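Local structure of mannose-6-phosphate isomerase (Helicobacter pylori, 2QH5) at residues K45-L50 against Q120-A125; L115-Q120 against N263-D268. The protein probably transfers GMP from GTP to alpha-D-mannose 1-phosphate through the N-terminal nucleotidyltransferase domain held in this chain, giving GDP-mannose and diphosphate. All blocks are in the same frame, centred on the assembly; numbering follows the deposited sequence.

Interaction 1. Residues K45-L50 against Q120-A125; sequences KRNASL and QAYENA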
# COMPACT_ATOMS: atom_id res chain seq x y z
N LYS A 45 -7.25 0.62 -12.34
CA LYS A 45 -8.18 1.56 -12.97
C LYS A 45 -8.76 2.54 -11.96
O LYS A 45 -8.86 3.74 -12.24
CB LYS A 45 -9.32 0.78 -13.66
CG LYS A 45 -10.29 1.63 -14.49
CD LYS A 45 -11.50 0.81 -14.94
CE LYS A 45 -12.40 1.61 -15.89
NZ LYS A 45 -13.64 0.86 -16.26
N ARG A 46 -9.14 2.02 -10.80
CA ARG A 46 -9.77 2.80 -9.73
C ARG A 46 -8.89 3.93 -9.19
O ARG A 46 -9.40 5.02 -8.93
CB ARG A 46 -10.28 1.86 -8.63
CG ARG A 46 -9.92 2.21 -7.21
CD ARG A 46 -10.60 1.28 -6.21
NE ARG A 46 -10.76 -0.10 -6.68
CZ ARG A 46 -10.10 -1.15 -6.19
NH1 ARG A 46 -9.22 -1.00 -5.20
NH2 ARG A 46 -10.33 -2.36 -6.69
N ASN A 47 -7.58 3.68 -9.08
CA ASN A 47 -6.64 4.70 -8.59
C ASN A 47 -5.98 5.56 -9.65
O ASN A 47 -5.49 6.64 -9.35
CB ASN A 47 -5.56 4.06 -7.73
CG ASN A 47 -6.12 3.44 -6.47
OD1 ASN A 47 -6.33 4.12 -5.47
ND2 ASN A 47 -6.35 2.13 -6.51
N ALA A 48 -5.93 5.07 -10.89
CA ALA A 48 -5.20 5.78 -11.96
C ALA A 48 -5.81 7.14 -12.27
O ALA A 48 -5.10 8.09 -12.66
CB ALA A 48 -5.14 4.92 -13.22
N SER A 49 -7.13 7.23 -12.07
CA SER A 49 -7.93 8.42 -12.33
C SER A 49 -7.66 9.53 -11.31
O SER A 49 -7.84 10.72 -11.60
CB SER A 49 -9.41 8.04 -12.26
OG SER A 49 -9.56 6.63 -12.32
N LEU A 50 -7.24 9.12 -10.11
CA LEU A 50 -7.07 10.02 -8.98
C LEU A 50 -5.62 10.49 -8.86
O LEU A 50 -5.28 11.29 -7.99
CB LEU A 50 -7.49 9.31 -7.68
CG LEU A 50 -8.68 8.34 -7.73
CD1 LEU A 50 -8.88 7.65 -6.40
CD2 LEU A 50 -9.97 9.02 -8.15
N GLN A 120 -17.63 6.03 -5.62
CA GLN A 120 -17.80 7.42 -5.19
C GLN A 120 -17.40 7.58 -3.72
O GLN A 120 -16.76 8.56 -3.36
CB GLN A 120 -19.24 7.90 -5.43
CG GLN A 120 -19.39 9.43 -5.39
CD GLN A 120 -18.33 10.15 -6.22
OE1 GLN A 120 -18.24 9.96 -7.43
NE2 GLN A 120 -17.53 10.97 -5.55
N ALA A 121 -17.78 6.60 -2.90
CA ALA A 121 -17.39 6.55 -1.50
C ALA A 121 -15.87 6.34 -1.36
O ALA A 121 -15.26 6.79 -0.38
CB ALA A 121 -18.15 5.46 -0.78
N TYR A 122 -15.29 5.64 -2.34
CA TYR A 122 -13.84 5.45 -2.42
C TYR A 122 -13.14 6.77 -2.70
O TYR A 122 -12.17 7.12 -2.04
CB TYR A 122 -13.48 4.44 -3.51
CG TYR A 122 -11.99 4.17 -3.59
CD1 TYR A 122 -11.39 3.27 -2.71
CD2 TYR A 122 -11.19 4.81 -4.53
CE1 TYR A 122 -10.04 3.02 -2.77
CE2 TYR A 122 -9.82 4.57 -4.59
CZ TYR A 122 -9.26 3.67 -3.70
OH TYR A 122 -7.91 3.40 -3.74
N GLU A 123 -13.64 7.49 -3.70
CA GLU A 123 -13.04 8.73 -4.17
C GLU A 123 -13.07 9.82 -3.11
O GLU A 123 -12.15 10.64 -3.03
CB GLU A 123 -13.80 9.19 -5.41
CG GLU A 123 -13.03 10.08 -6.36
CD GLU A 123 -13.48 9.90 -7.80
OE1 GLU A 123 -14.10 8.86 -8.11
OE2 GLU A 123 -13.20 10.80 -8.63
N ASN A 124 -14.13 9.81 -2.29
CA ASN A 124 -14.31 10.76 -1.18
C ASN A 124 -13.28 10.53 -0.08
O ASN A 124 -12.61 11.48 0.36
CB ASN A 124 -15.72 10.63 -0.58
CG ASN A 124 -16.82 11.10 -1.54
OD1 ASN A 124 -16.64 12.04 -2.32
ND2 ASN A 124 -17.98 10.45 -1.46
N ALA A 125 -13.17 9.28 0.36
CA ALA A 125 -12.17 8.84 1.34
C ALA A 125 -10.74 9.16 0.92
O ALA A 125 -9.91 9.53 1.76
CB ALA A 125 -12.33 7.35 1.63
O HOH W 1 -7.35 0.81 -4.53
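Y122 reaches from helix 119-134 to R46, N47 and L50, at the end of helix 39-48 and just past it. Both helices pack beside strand 106-111 of the mixed sheet in the GT-A-type nucleotidyltransferase domain. Y122 carries most of the contact. Its CG is anti to the backbone N (chi1 -178°), which extends the ring away from its own helix. R46 lies over one face of that ring. Its CD sits 3.7 Å from the centroid of the Y122 ring, over the centre, in a CH-pi contact. The guanidinium lies farther off and stands steeply to the ring, so any cation-pi attraction is weak at most. N47 comes in at the edge. Y122 OH donates to N47 OD1 at 2.5 Å, a very short bond, with OD1 in the ring plane. The N47 amide is turned 77° from the ring. L50 adds an apolar contact near the same edge, with CD1 3.7 Å from Y122 CE2. Its other branch, CD2, rests 3.6 Å from E123 CD, so one methyl meets Y122 and the other E123, neighbours on helix 119-134.

Further out, the polar ends are held by the backbone. R46 NH2 is hydrogen-bonded to H114 O, consistent with a guanidinium held above the ring and well away from it. N47 ND2 donates to S43 O, one turn earlier in its own helix, and this helps fix the amide with OD1 facing the tyrosine. T110 of strand 106-111 touches both N47 and Y122. I116 packs on both R46 and Y122. One water ties the three polar groups together: it accepts from N47 ND2 at 2.6 Å, accepts weakly from R46 NH1, and donates to Y122 OH at 2.8 Å.

Interaction 2. Residues L115-Q120 against N263-D268; sequences LIKDLQ and NAKWSD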
# COMPACT_ATOMS: atom_id res chain seq x y z
N LEU A 115 -11.32 -5.56 -3.75
CA LEU A 115 -12.56 -5.30 -4.47
C LEU A 115 -13.29 -4.15 -3.77
O LEU A 115 -13.62 -4.23 -2.58
CB LEU A 115 -13.44 -6.55 -4.53
CG LEU A 115 -14.20 -6.87 -5.82
CD1 LEU A 115 -15.16 -8.03 -5.57
CD2 LEU A 115 -14.94 -5.66 -6.42
N ILE A 116 -13.53 -3.08 -4.52
CA ILE A 116 -14.22 -1.91 -4.02
C ILE A 116 -15.26 -1.53 -5.06
O ILE A 116 -14.92 -1.19 -6.20
CB ILE A 116 -13.23 -0.75 -3.72
CG1 ILE A 116 -12.47 -1.03 -2.43
CG2 ILE A 116 -13.96 0.58 -3.60
CD1 ILE A 116 -11.09 -0.42 -2.36
N LYS A 117 -16.53 -1.62 -4.67
CA LYS A 117 -17.65 -1.44 -5.60
C LYS A 117 -18.22 -0.02 -5.62
O LYS A 117 -18.47 0.53 -6.69
CB LYS A 117 -18.74 -2.47 -5.33
CG LYS A 117 -18.45 -3.82 -5.99
CD LYS A 117 -19.03 -4.97 -5.20
CE LYS A 117 -18.18 -5.28 -3.97
NZ LYS A 117 -18.76 -6.38 -3.14
N ASP A 118 -18.41 0.58 -4.44
CA ASP A 118 -18.84 1.98 -4.38
C ASP A 118 -17.63 2.87 -4.66
O ASP A 118 -16.84 3.14 -3.76
CB ASP A 118 -19.48 2.31 -3.03
CG ASP A 118 -20.31 3.60 -3.07
OD1 ASP A 118 -21.43 3.59 -2.52
OD2 ASP A 118 -19.85 4.61 -3.64
N LEU A 119 -17.51 3.32 -5.90
CA LEU A 119 -16.35 4.08 -6.34
C LEU A 119 -16.43 5.55 -5.92
O LEU A 119 -15.41 6.24 -5.88
CB LEU A 119 -16.17 3.94 -7.85
CG LEU A 119 -14.81 4.32 -8.45
CD1 LEU A 119 -14.28 3.22 -9.36
CD2 LEU A 119 -14.88 5.67 -9.17
N GLN A 120 -17.63 6.03 -5.62
CA GLN A 120 -17.80 7.42 -5.19
C GLN A 120 -17.40 7.58 -3.72
O GLN A 120 -16.76 8.56 -3.36
CB GLN A 120 -19.24 7.90 -5.43
CG GLN A 120 -19.39 9.43 -5.39
CD GLN A 120 -18.33 10.15 -6.22
OE1 GLN A 120 -18.24 9.96 -7.43
NE2 GLN A 120 -17.53 10.97 -5.55
N ASN A 263 -16.39 2.96 3.58
CA ASN A 263 -17.72 2.41 3.44
C ASN A 263 -18.03 2.29 1.95
O ASN A 263 -18.78 3.09 1.40
CB ASN A 263 -18.75 3.31 4.13
CG ASN A 263 -18.19 3.99 5.37
OD1 ASN A 263 -17.55 3.35 6.21
ND2 ASN A 263 -18.43 5.29 5.49
N ALA A 264 -17.42 1.30 1.31
CA ALA A 264 -17.48 1.18 -0.15
C ALA A 264 -17.62 -0.26 -0.65
O ALA A 264 -17.35 -0.53 -1.82
CB ALA A 264 -16.25 1.86 -0.77
N LYS A 265 -18.07 -1.15 0.23
CA LYS A 265 -18.14 -2.60 -0.03
C LYS A 265 -16.76 -3.20 -0.31
O LYS A 265 -16.53 -3.84 -1.34
CB LYS A 265 -19.14 -2.95 -1.14
CG LYS A 265 -20.55 -3.20 -0.64
CD LYS A 265 -21.40 -3.85 -1.72
CE LYS A 265 -22.73 -4.32 -1.16
NZ LYS A 265 -23.52 -5.06 -2.19
N TRP A 266 -15.85 -2.98 0.64
CA TRP A 266 -14.48 -3.44 0.55
C TRP A 266 -14.37 -4.95 0.80
O TRP A 266 -14.88 -5.47 1.80
CB TRP A 266 -13.63 -2.67 1.57
CG TRP A 266 -12.20 -3.10 1.68
CD1 TRP A 266 -11.14 -2.62 0.95
CD2 TRP A 266 -11.66 -4.06 2.60
NE1 TRP A 266 -9.98 -3.24 1.35
CE2 TRP A 266 -10.27 -4.12 2.36
CE3 TRP A 266 -12.21 -4.87 3.60
CZ2 TRP A 266 -9.42 -4.97 3.08
CZ3 TRP A 266 -11.37 -5.71 4.31
CH2 TRP A 266 -9.99 -5.75 4.05
N SER A 267 -13.71 -5.64 -0.13
CA SER A 267 -13.52 -7.09 -0.01
C SER A 267 -12.04 -7.49 -0.07
O SER A 267 -11.22 -6.79 -0.67
CB SER A 267 -14.31 -7.84 -1.08
OG SER A 267 -15.70 -7.84 -0.78
N ASP A 268 -11.72 -8.62 0.56
CA ASP A 268 -10.37 -9.15 0.59
C ASP A 268 -10.37 -10.67 0.40
O ASP A 268 -9.65 -11.21 -0.44
CB ASP A 268 -9.68 -8.78 1.90
CG ASP A 268 -8.17 -8.95 1.83
OD1 ASP A 268 -7.58 -8.69 0.76
OD2 ASP A 268 -7.56 -9.32 2.86
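I116 and W266 meet at the indole edge. I116 CG1 lies 4.0 Å from W266 CD1, and I116 CD1 is also at that edge, in the plane of the ring. The I116 branches divide the work. CG1 is beside the backbone N (chi1 -75°) and leads to the indole, while CG2, anti to the backbone N, packs 3.9 Å from A264 CB. H114 makes an edge-to-face stack with W266, and L115 touches L39 of helix 39-48.

K117 and K265 form a more exposed pair. Their chains cross at an oblique angle, and K117 CE lies 3.4 Å from K265 O and 3.8 Å from K265 CB. K117 bends at its second and third torsions, whereas K265 runs straight beyond CG. The ammonium groups stay 5.0 Å apart, NZ to NZ. L115 and S267 approach through their CB atoms.

Residues 115-118 and 264-267 run nearly antiparallel, 165° apart. L115 and S267 make a single antiparallel bridge of the hydrogen-bonded kind. S267 N donates to L115 O at 2.8 Å, in the carbonyl plane, and the return bond from L115 N to S267 O is weak. W266 CA adds a CA-H...O contact to L115 O. At the other end, A264 O receives D118 N at 3.0 Å, with the donor 39° above the carbonyl plane, and K117 N weakly. D118 then serves as N-cap of helix 119-134: its OD2 accepts from A121 N and, weakly, from Q120 N.

The chemistry thus joins two loops mainly by main-chain bonds and apolar packing. The like charges of K117 and K265 would probably repel mildly, though both residues are exposed and solvent should screen them.

After strand 5-10 the chain forms helix 39-48, and residues 45-50, at its end and in the turn beyond, begin interaction 1. It then runs through strands 53-59, 78-84 and 106-111 to the loop 115-118, which starts interaction 2. Helix 119-134 follows at once, and residues 120-125 close the first loop. Residues 263-268, after strand 257-261, close the second, much longer loop at the modelled C-terminal end. The two loops cross, since their segments alternate, and residue Q120 is shared. A121 CB packs 3.3 Å from N263 O. Together the two contacts tie helix 39-48, the start of helix 119-134 and the loop after strand 257-261 on one side of the domain.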